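Local structure of SusD/RagB family nutrient-binding outer membrane lipoprotein (Bacteroides vulgatus, 4F7A) at residues G384-Y389 against A402-T407. The protein probably binds glycans, perhaps mucin O-glycans, at the bacterial outer membrane as a lipoprotein of the SusD/RagB nutrient-uptake family. Sequence-based numbering, arbitrary orientation.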
loop_
_atom_site.group_PDB
_atom_site.type_symbol
_atom_site.label_atom_id
_atom_site.label_comp_id
_atom_site.label_asym_id
_atom_site.label_seq_id
_atom_site.Cartn_x
_atom_site.Cartn_y
_atom_site.Cartn_z
ATOM N N GLY A 384 -13.536 -6.370 -22.417
ATOM C CA GLY A 384 -13.015 -5.000 -22.508
ATOM C C GLY A 384 -11.493 -4.955 -22.378
ATOM O O GLY A 384 -10.902 -5.748 -21.648
ATOM N N LYS A 385 -10.879 -4.042 -23.126
ATOM C CA LYS A 385 -9.458 -3.809 -23.092
ATOM C C LYS A 385 -9.173 -2.366 -22.704
ATOM O O LYS A 385 -9.845 -1.431 -23.180
ATOM C CB LYS A 385 -8.824 -4.113 -24.456
ATOM C CG LYS A 385 -8.858 -5.625 -24.818
ATOM C CD LYS A 385 -8.079 -5.901 -26.094
ATOM C CE LYS A 385 -8.017 -7.390 -26.425
ATOM N NZ LYS A 385 -7.020 -8.096 -25.577
ATOM N N PRO A 386 -8.178 -2.160 -21.841
ATOM C CA PRO A 386 -7.853 -0.777 -21.467
ATOM C C PRO A 386 -7.620 0.148 -22.676
ATOM O O PRO A 386 -7.105 -0.281 -23.707
ATOM C CB PRO A 386 -6.588 -0.943 -20.653
ATOM C CG PRO A 386 -6.781 -2.310 -20.021
ATOM C CD PRO A 386 -7.359 -3.130 -21.098
ATOM N N THR A 387 -8.005 1.408 -22.522
ATOM C CA THR A 387 -7.984 2.372 -23.589
ATOM C C THR A 387 -6.681 3.168 -23.624
ATOM O O THR A 387 -5.948 3.254 -22.637
ATOM C CB THR A 387 -9.204 3.323 -23.474
ATOM O OG1 THR A 387 -9.264 3.861 -22.148
ATOM C CG2 THR A 387 -10.517 2.568 -23.781
ATOM N N ASP A 388 -6.401 3.736 -24.790
ATOM C CA ASP A 388 -5.213 4.528 -25.019
ATOM C C ASP A 388 -5.317 5.852 -24.281
ATOM O O ASP A 388 -6.424 6.345 -23.979
ATOM C CB ASP A 388 -5.059 4.805 -26.516
ATOM C CG ASP A 388 -4.839 3.546 -27.322
ATOM O OD1 ASP A 388 -4.317 2.523 -26.780
ATOM O OD2 ASP A 388 -5.163 3.580 -28.516
ATOM N N TYR A 389 -4.165 6.414 -23.962
ATOM C CA TYR A 389 -4.100 7.763 -23.400
ATOM C C TYR A 389 -3.960 8.741 -24.567
ATOM O O TYR A 389 -3.080 8.579 -25.429
ATOM C CB TYR A 389 -2.952 7.942 -22.413
ATOM C CG TYR A 389 -2.867 9.381 -22.015
ATOM C CD1 TYR A 389 -3.810 9.931 -21.156
ATOM C CD2 TYR A 389 -1.944 10.227 -22.606
ATOM C CE1 TYR A 389 -3.793 11.265 -20.854
ATOM C CE2 TYR A 389 -1.926 11.581 -22.323
ATOM C CZ TYR A 389 -2.847 12.092 -21.434
ATOM O OH TYR A 389 -2.850 13.427 -21.143
ATOM N N ALA A 402 -2.151 2.037 -25.005
ATOM C CA ALA A 402 -2.391 1.235 -23.783
ATOM C C ALA A 402 -1.406 0.093 -23.713
ATOM O O ALA A 402 -1.248 -0.694 -24.669
ATOM C CB ALA A 402 -3.821 0.681 -23.727
ATOM N N LEU A 403 -0.717 0.002 -22.592
ATOM C CA LEU A 403 0.202 -1.109 -22.384
ATOM C C LEU A 403 -0.500 -2.386 -21.921
ATOM O O LEU A 403 -0.001 -3.485 -22.143
ATOM C CB LEU A 403 1.255 -0.738 -21.363
ATOM C CG LEU A 403 2.155 0.456 -21.656
ATOM C CD1 LEU A 403 3.221 0.516 -20.559
ATOM C CD2 LEU A 403 2.798 0.367 -23.062
ATOM N N ILE A 404 -1.645 -2.234 -21.259
ATOM C CA ILE A 404 -2.395 -3.379 -20.722
ATOM C C ILE A 404 -3.393 -3.846 -21.776
ATOM O O ILE A 404 -4.208 -3.055 -22.243
ATOM C CB ILE A 404 -3.124 -3.008 -19.423
ATOM C CG1 ILE A 404 -2.142 -2.417 -18.383
ATOM C CG2 ILE A 404 -3.821 -4.245 -18.872
ATOM C CD1 ILE A 404 -2.776 -1.586 -17.199
ATOM N N THR A 405 -3.292 -5.112 -22.172
ATOM C CA THR A 405 -4.190 -5.696 -23.140
ATOM C C THR A 405 -5.077 -6.823 -22.559
ATOM O O THR A 405 -5.989 -7.300 -23.230
ATOM C CB THR A 405 -3.411 -6.237 -24.346
ATOM O OG1 THR A 405 -2.478 -7.234 -23.889
ATOM C CG2 THR A 405 -2.671 -5.071 -25.058
ATOM N N THR A 406 -4.854 -7.214 -21.312
ATOM C CA THR A 406 -5.616 -8.323 -20.745
ATOM C C THR A 406 -7.011 -7.861 -20.333
ATOM O O THR A 406 -7.184 -6.738 -19.906
ATOM C CB THR A 406 -4.843 -9.013 -19.591
ATOM O OG1 THR A 406 -5.416 -10.294 -19.364
ATOM C CG2 THR A 406 -4.846 -8.174 -18.310
ATOM N N THR A 407 -7.992 -8.747 -20.457
ATOM C CA THR A 407 -9.407 -8.457 -20.140
ATOM C C THR A 407 -9.710 -8.825 -18.684
ATOM O O THR A 407 -8.871 -9.456 -18.008
ATOM C CB THR A 407 -10.327 -9.293 -21.026
ATOM O OG1 THR A 407 -10.134 -10.678 -20.719
ATOM C CG2 THR A 407 -10.037 -9.065 -22.543
HETATM O O HOH W 1 -5.743 -2.468 -24.397
#
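Asp388 and Lys385 bond to the backbone of 402-407 near the two ends of the contact. OD1 of Asp388 accepts the N-H of Ala402 at 2.8 Å; the bond is almost straight (175°) but reaches the oxygen on its anti side, somewhat out of the carboxylate plane. The same oxygen forms a salt bridge with Lys401, so one anionic atom holds both a main-chain N-H and the ammonium group of the residue just before it. Replacing Asp388 with an alanine would probably leave the Ala402 N-H without its acceptor and take a counter-charge from Lys401. Lys385 suits its place because its long chain, extended as far as CE, runs past the Thr405 carbonyl and bends at the last torsion (chi4 -77°), bringing Lys385 NZ to 2.7 Å from Thr405 O. Between these two grips a water donates to Pro386 O and to Ile404 O, joining two carbonyls that cannot bond to each other.

Pro386, with no N-H to satisfy, offers an apolar ring. The Pro386 ring crosses the Ile404 side chain at about a right angle, Pro386 CG lying 3.7 Å from Ile404 CG2, while CD rests near the Ile404 carbonyl. Small Ala402 lets its methyl fit close to the Pro386 and Thr387 carbonyls. At the far end Thr407 CA makes a CH...O contact of 3.4 Å with Gly384 O, a buried carbonyl with no conventional partner; Thr407 OG1 turns instead to Asp412. Helix 265-273 flanks the contact, Ser269 touching Pro386 and Val270 touching Ile404. Two parts of the connection between helices 356-371 and 416-431 are thus joined without strand pairing: the direct hydrogen bonds depend on the identity of Asp388 and Lys385, whereas the water bridge and CH...O contact use only main-chain atoms.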